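Local atomic coordinates of 2-dehydro-3-deoxyphosphogluconate aldolase (Vibrio fischeri, PDB entry 3NZR), a protein that belongs to the KDGP aldolase family, a group of enzymes in the TIM-barrel clan, and is modelled with bound magnesium ions. Residues Ala26-Asp31 / Thr231-Val236; Ala32-Val37 / Thr238-Thr243. One frame throughout, in Å; residues are numbered along the deposited sequence.

Interaction 1 of 2, residues Ala26-Asp31 / Thr231-Val236; sequences AADIYD and TRPEDV
With CG1 anti to its carbonyl carbon (chi1 -74°), I29 sends its extended CG1-CD1 branch across to T231, while CG2 is left to face V236. The two chains of I29 and T231 cross at about a right angle, and the methyl end CD1 comes to 3.8 Å from CB of T231. V236 has CG1 anti to its backbone N (chi1 174°), which brings this methyl over the helix backbone, 3.8 Å from O of I29; CG2 of I29 and CG1 of V236 lie a looser 4.3 Å apart. Beta-branched side chains suit this buried strip, since they are broad near the backbone and reach only a short way. At the partly exposed margin, CB of D28 rests 3.6 Å from CG of the P233 ring. Proline fits the first turn of its helix, where no N-H is owed to a preceding turn. R232 is the N-cap, and its NH1 makes a salt bridge to OD2 of D235 (3.0 Å), in the guanidinium plane and on the syn side of the carboxylate. T231 hands its hydroxyl to L19 O. The contact thus sets helix 23-32, whose I29 also packs on V37 and V39 of strand 37-42, beside the start of helix 233-247.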
loop_
_atom_site.group_PDB
_atom_site.type_symbol
_atom_site.label_atom_id
_atom_site.label_comp_id
_atom_site.label_asym_id
_atom_site.label_seq_id
_atom_site.Cartn_x
_atom_site.Cartn_y
_atom_site.Cartn_z
ATOM N N ALA A 26 6.602 -24.241 -20.708
ATOM C CA ALA A 26 5.978 -22.948 -20.991
ATOM C C ALA A 26 5.573 -22.753 -22.469
ATOM O O ALA A 26 4.454 -22.330 -22.747
ATOM C CB ALA A 26 6.854 -21.807 -20.564
ATOM N N ALA A 27 6.479 -23.065 -23.385
ATOM C CA ALA A 27 6.171 -23.102 -24.838
ATOM C C ALA A 27 4.953 -23.953 -25.145
ATOM O O ALA A 27 4.045 -23.513 -25.886
ATOM C CB ALA A 27 7.383 -23.608 -25.634
ATOM N N ASP A 28 4.929 -25.182 -24.583
ATOM C CA ASP A 28 3.806 -26.104 -24.833
ATOM C C ASP A 28 2.513 -25.557 -24.256
ATOM O O ASP A 28 1.472 -25.673 -24.852
ATOM C CB ASP A 28 4.063 -27.529 -24.260
ATOM C CG ASP A 28 5.244 -28.276 -24.956
ATOM O OD1 ASP A 28 5.857 -27.734 -25.916
ATOM O OD2 ASP A 28 5.563 -29.413 -24.497
ATOM N N ILE A 29 2.607 -24.929 -23.077
ATOM C CA ILE A 29 1.423 -24.394 -22.424
ATOM C C ILE A 29 0.861 -23.262 -23.251
ATOM O O ILE A 29 -0.345 -23.210 -23.484
ATOM C CB ILE A 29 1.761 -23.880 -20.999
ATOM C CG1 ILE A 29 1.976 -25.053 -20.035
ATOM C CG2 ILE A 29 0.684 -22.868 -20.507
ATOM C CD1 ILE A 29 2.804 -24.588 -18.760
ATOM N N TYR A 30 1.738 -22.408 -23.735
ATOM C CA TYR A 30 1.333 -21.227 -24.547
ATOM C C TYR A 30 0.607 -21.660 -25.849
ATOM O O TYR A 30 -0.502 -21.187 -26.140
ATOM C CB TYR A 30 2.550 -20.363 -24.863
ATOM C CG TYR A 30 2.218 -19.044 -25.502
ATOM C CD1 TYR A 30 1.796 -17.956 -24.738
ATOM C CD2 TYR A 30 2.311 -18.884 -26.868
ATOM C CE1 TYR A 30 1.477 -16.737 -25.351
ATOM C CE2 TYR A 30 2.019 -17.689 -27.472
ATOM C CZ TYR A 30 1.614 -16.613 -26.723
ATOM O OH TYR A 30 1.303 -15.429 -27.382
ATOM N N ASP A 31 1.175 -22.634 -26.538
ATOM C CA ASP A 31 0.520 -23.225 -27.737
ATOM C C ASP A 31 -0.846 -23.858 -27.406
ATOM O O ASP A 31 -1.840 -23.603 -28.059
ATOM C CB ASP A 31 1.393 -24.299 -28.359
ATOM C CG ASP A 31 2.718 -23.754 -28.950
ATOM O OD1 ASP A 31 2.806 -22.525 -29.244
ATOM O OD2 ASP A 31 3.683 -24.558 -29.132
ATOM N N THR A 231 3.237 -28.887 -16.119
ATOM C CA THR A 231 1.817 -28.685 -16.260
ATOM C C THR A 231 1.418 -29.384 -17.583
ATOM O O THR A 231 2.096 -29.200 -18.571
ATOM C CB THR A 231 1.459 -27.160 -16.273
ATOM O OG1 THR A 231 1.643 -26.587 -14.940
ATOM C CG2 THR A 231 0.023 -26.946 -16.787
ATOM N N ARG A 232 0.340 -30.150 -17.560
ATOM C CA ARG A 232 -0.044 -30.963 -18.706
ATOM C C ARG A 232 -0.663 -30.094 -19.768
ATOM O O ARG A 232 -1.737 -29.485 -19.533
ATOM C CB ARG A 232 -1.085 -32.000 -18.330
ATOM C CG ARG A 232 -0.644 -33.017 -17.344
ATOM C CD ARG A 232 -1.732 -34.050 -17.183
ATOM N NE ARG A 232 -1.393 -34.802 -16.004
ATOM C CZ ARG A 232 -1.848 -34.578 -14.778
ATOM N NH1 ARG A 232 -2.768 -33.659 -14.526
ATOM N NH2 ARG A 232 -1.398 -35.340 -13.791
ATOM N N PRO A 233 -0.027 -30.051 -20.947
ATOM C CA PRO A 233 -0.604 -29.217 -22.025
ATOM C C PRO A 233 -2.005 -29.661 -22.398
ATOM O O PRO A 233 -2.878 -28.830 -22.695
ATOM C CB PRO A 233 0.411 -29.385 -23.151
ATOM C CG PRO A 233 1.674 -29.569 -22.412
ATOM C CD PRO A 233 1.289 -30.533 -21.327
ATOM N N GLU A 234 -2.258 -30.957 -22.333
ATOM C CA GLU A 234 -3.618 -31.455 -22.647
ATOM C C GLU A 234 -4.709 -30.946 -21.678
ATOM O O GLU A 234 -5.879 -30.778 -22.058
ATOM C CB GLU A 234 -3.645 -33.010 -22.801
ATOM C CG GLU A 234 -3.437 -33.792 -21.497
ATOM C CD GLU A 234 -1.984 -34.246 -21.248
ATOM O OE1 GLU A 234 -1.824 -35.351 -20.633
ATOM O OE2 GLU A 234 -1.020 -33.518 -21.651
ATOM N N ASP A 235 -4.343 -30.713 -20.413
ATOM C CA ASP A 235 -5.260 -30.107 -19.436
ATOM C C ASP A 235 -5.506 -28.591 -19.653
ATOM O O ASP A 235 -6.630 -28.103 -19.486
ATOM C CB ASP A 235 -4.762 -30.331 -18.004
ATOM C CG ASP A 235 -4.876 -31.826 -17.550
ATOM O OD1 ASP A 235 -5.266 -32.701 -18.345
ATOM O OD2 ASP A 235 -4.557 -32.107 -16.371
ATOM N N VAL A 236 -4.455 -27.860 -20.013
ATOM C CA VAL A 236 -4.556 -26.481 -20.485
ATOM C C VAL A 236 -5.554 -26.373 -21.669
ATOM O O VAL A 236 -6.364 -25.436 -21.703
ATOM C CB VAL A 236 -3.171 -25.952 -20.814
ATOM C CG1 VAL A 236 -3.211 -24.531 -21.457
ATOM C CG2 VAL A 236 -2.346 -25.882 -19.533
#

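Interaction 2 of 2, residues Ala32-Val37 / Thr238-Thr243; sequences AAEGHV and TLLDMT. With MG (magnesium ion), chain E.
L240 carries the apolar part of this contact, packing against the backbone of A32 and A33 and the chain of E34. A chi1 of 175°, with CG anti to the backbone N, carries the fork away from its own helix, and CD2 lies against the turn, 3.7 Å from both A32 O and A33 C. The extended chain of E34 crosses L240 at about a right angle, its CG 3.8 Å from CD2. Leucine suits the place because its two methyls reach different parts of the turn, CD2 these backbone atoms and E34, CD1 the H36 ring, which it meets obliquely. Among the backbone bonds, H36 N to A33 O closes a type I' turn, and E34, with positive phi, is the C-prime residue of a Schellman motif ending the helix. G35 also has positive phi, where a side chain would press on the carbonyl O of E34. The metal contacts come next: H36 NE2 binds magnesium at 2.1 Å, and five waters complete the shell. Water 1 donates to E34 OE1 and water 2 to E34 O, each at 2.8 Å, which puts E34 in the second sphere of the metal, where it is likely to orient two of the water ligands; H36 ND1 is hydrogen-bonded to N8 O. Through L240 and a salt bridge from E34 OE1 to K244, the loop between helix 23-32 and strand 37-42 lies against helix 233-247, whose L239 and T243 face L16 of strand 16-19.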
loop_
_atom_site.group_PDB
_atom_site.type_symbol
_atom_site.label_atom_id
_atom_site.label_comp_id
_atom_site.label_asym_id
_atom_site.label_seq_id
_atom_site.Cartn_x
_atom_site.Cartn_y
_atom_site.Cartn_z
ATOM N N ALA A 32 -0.894 -24.642 -26.337
ATOM C CA ALA A 32 -2.117 -25.322 -25.959
ATOM C C ALA A 32 -3.284 -24.366 -25.623
ATOM O O ALA A 32 -4.468 -24.652 -25.922
ATOM C CB ALA A 32 -1.811 -26.318 -24.798
ATOM N N ALA A 33 -2.975 -23.232 -25.008
ATOM C CA ALA A 33 -3.984 -22.261 -24.663
ATOM C C ALA A 33 -4.210 -21.264 -25.823
ATOM O O ALA A 33 -4.852 -20.220 -25.619
ATOM C CB ALA A 33 -3.542 -21.491 -23.352
ATOM N N GLU A 34 -3.595 -21.500 -26.991
ATOM C CA GLU A 34 -3.692 -20.516 -28.131
ATOM C C GLU A 34 -3.374 -19.089 -27.614
ATOM O O GLU A 34 -3.941 -18.104 -28.044
ATOM C CB GLU A 34 -5.098 -20.588 -28.756
ATOM C CG GLU A 34 -5.438 -21.921 -29.360
ATOM C CD GLU A 34 -6.878 -21.979 -30.020
ATOM O OE1 GLU A 34 -7.770 -21.160 -29.735
ATOM O OE2 GLU A 34 -7.112 -22.858 -30.833
ATOM N N GLY A 35 -2.450 -19.002 -26.658
ATOM C CA GLY A 35 -1.962 -17.701 -26.161
ATOM C C GLY A 35 -2.768 -17.080 -25.048
ATOM O O GLY A 35 -2.314 -16.133 -24.509
ATOM N N HIS A 36 -3.946 -17.583 -24.714
ATOM C CA HIS A 36 -4.805 -17.013 -23.715
ATOM C C HIS A 36 -4.426 -17.568 -22.335
ATOM O O HIS A 36 -5.206 -18.202 -21.651
ATOM C CB HIS A 36 -6.277 -17.259 -24.046
ATOM C CG HIS A 36 -6.672 -16.753 -25.406
ATOM N ND1 HIS A 36 -6.611 -15.416 -25.740
ATOM C CD2 HIS A 36 -7.001 -17.420 -26.551
ATOM C CE1 HIS A 36 -6.928 -15.275 -27.029
ATOM N NE2 HIS A 36 -7.192 -16.472 -27.537
ATOM N N VAL A 37 -3.203 -17.254 -21.931
ATOM C CA VAL A 37 -2.645 -17.834 -20.681
ATOM C C VAL A 37 -1.546 -16.912 -20.156
ATOM O O VAL A 37 -0.964 -16.149 -20.917
ATOM C CB VAL A 37 -2.088 -19.234 -20.971
ATOM C CG1 VAL A 37 -0.870 -19.138 -21.892
ATOM C CG2 VAL A 37 -1.729 -20.004 -19.667
ATOM N N THR A 238 -7.985 -28.536 -22.457
ATOM C CA THR A 238 -9.251 -28.818 -21.842
ATOM C C THR A 238 -9.826 -27.578 -21.136
ATOM O O THR A 238 -10.999 -27.244 -21.296
ATOM C CB THR A 238 -9.065 -30.015 -20.893
ATOM O OG1 THR A 238 -8.487 -31.095 -21.650
ATOM C CG2 THR A 238 -10.369 -30.471 -20.227
ATOM N N LEU A 239 -9.021 -26.883 -20.343
ATOM C CA LEU A 239 -9.504 -25.655 -19.715
ATOM C C LEU A 239 -9.871 -24.577 -20.783
ATOM O O LEU A 239 -10.844 -23.847 -20.643
ATOM C CB LEU A 239 -8.425 -25.128 -18.798
ATOM C CG LEU A 239 -8.116 -25.875 -17.471
ATOM C CD1 LEU A 239 -6.767 -25.425 -16.906
ATOM C CD2 LEU A 239 -9.178 -25.598 -16.460
ATOM N N LEU A 240 -9.115 -24.531 -21.877
ATOM C CA LEU A 240 -9.390 -23.515 -22.925
ATOM C C LEU A 240 -10.715 -23.862 -23.578
ATOM O O LEU A 240 -11.537 -22.977 -23.774
ATOM C CB LEU A 240 -8.315 -23.411 -23.994
ATOM C CG LEU A 240 -8.560 -22.467 -25.192
ATOM C CD1 LEU A 240 -8.554 -20.928 -24.764
ATOM C CD2 LEU A 240 -7.532 -22.712 -26.336
ATOM N N ASP A 241 -10.930 -25.135 -23.877
ATOM C CA ASP A 241 -12.166 -25.524 -24.541
ATOM C C ASP A 241 -13.380 -25.299 -23.614
ATOM O O ASP A 241 -14.421 -24.843 -24.052
ATOM C CB ASP A 241 -12.095 -26.971 -24.966
ATOM C CG ASP A 241 -11.253 -27.191 -26.246
ATOM O OD1 ASP A 241 -10.888 -26.215 -26.963
ATOM O OD2 ASP A 241 -10.949 -28.378 -26.507
HETATM N N MSE A 242 -13.220 -25.617 -22.327
HETATM C CA MSE A 242 -14.222 -25.299 -21.332
HETATM C C MSE A 242 -14.518 -23.811 -21.282
HETATM O O MSE A 242 -15.688 -23.406 -21.170
HETATM C CB MSE A 242 -13.803 -25.779 -19.931
HETATM C CG MSE A 242 -13.877 -27.268 -19.764
HETATM SE SE MSE A 242 -13.285 -27.839 -17.933
HETATM C CE MSE A 242 -13.658 -29.789 -18.110
ATOM N N THR A 243 -13.479 -23.003 -21.421
ATOM C CA THR A 243 -13.672 -21.567 -21.393
ATOM C C THR A 243 -14.490 -21.112 -22.651
ATOM O O THR A 243 -15.426 -20.319 -22.549
ATOM C CB THR A 243 -12.306 -20.878 -21.274
ATOM O OG1 THR A 243 -11.668 -21.325 -20.044
ATOM C CG2 THR A 243 -12.425 -19.332 -21.318
HETATM MG MG MG E . -7.715 -16.585 -29.621
HETATM O O HOH W 1 -8.301 -18.439 -29.435
HETATM O O HOH W 2 -5.902 -17.263 -29.918
HETATM O O HOH W 3 -8.219 -16.692 -31.663
HETATM O O HOH W 4 -9.564 -15.969 -29.429
HETATM O O HOH W 5 -7.361 -14.784 -29.907
#

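How the interactions relate
Interactions 1 and 2, with centres about 9 Å apart, follow the same two neighbours, as helix 23-32 and the loop after it run alongside successive turns of helix 233-247. They interlock at several points: CG1 of V236 sits 3.6 Å from CB of A33, and CG2 of I29 lies 3.8 Å from CG2 of V37. A probable hydrogen bond from G35 N to Y30 O (3.0 Å) ties the helix end to the turn. Magnesium belongs to interaction 2, about 12 Å from the side chain of V236. Together the contacts place the chain's last helix beside its first, consistent with how the ends of a TIM barrel meet.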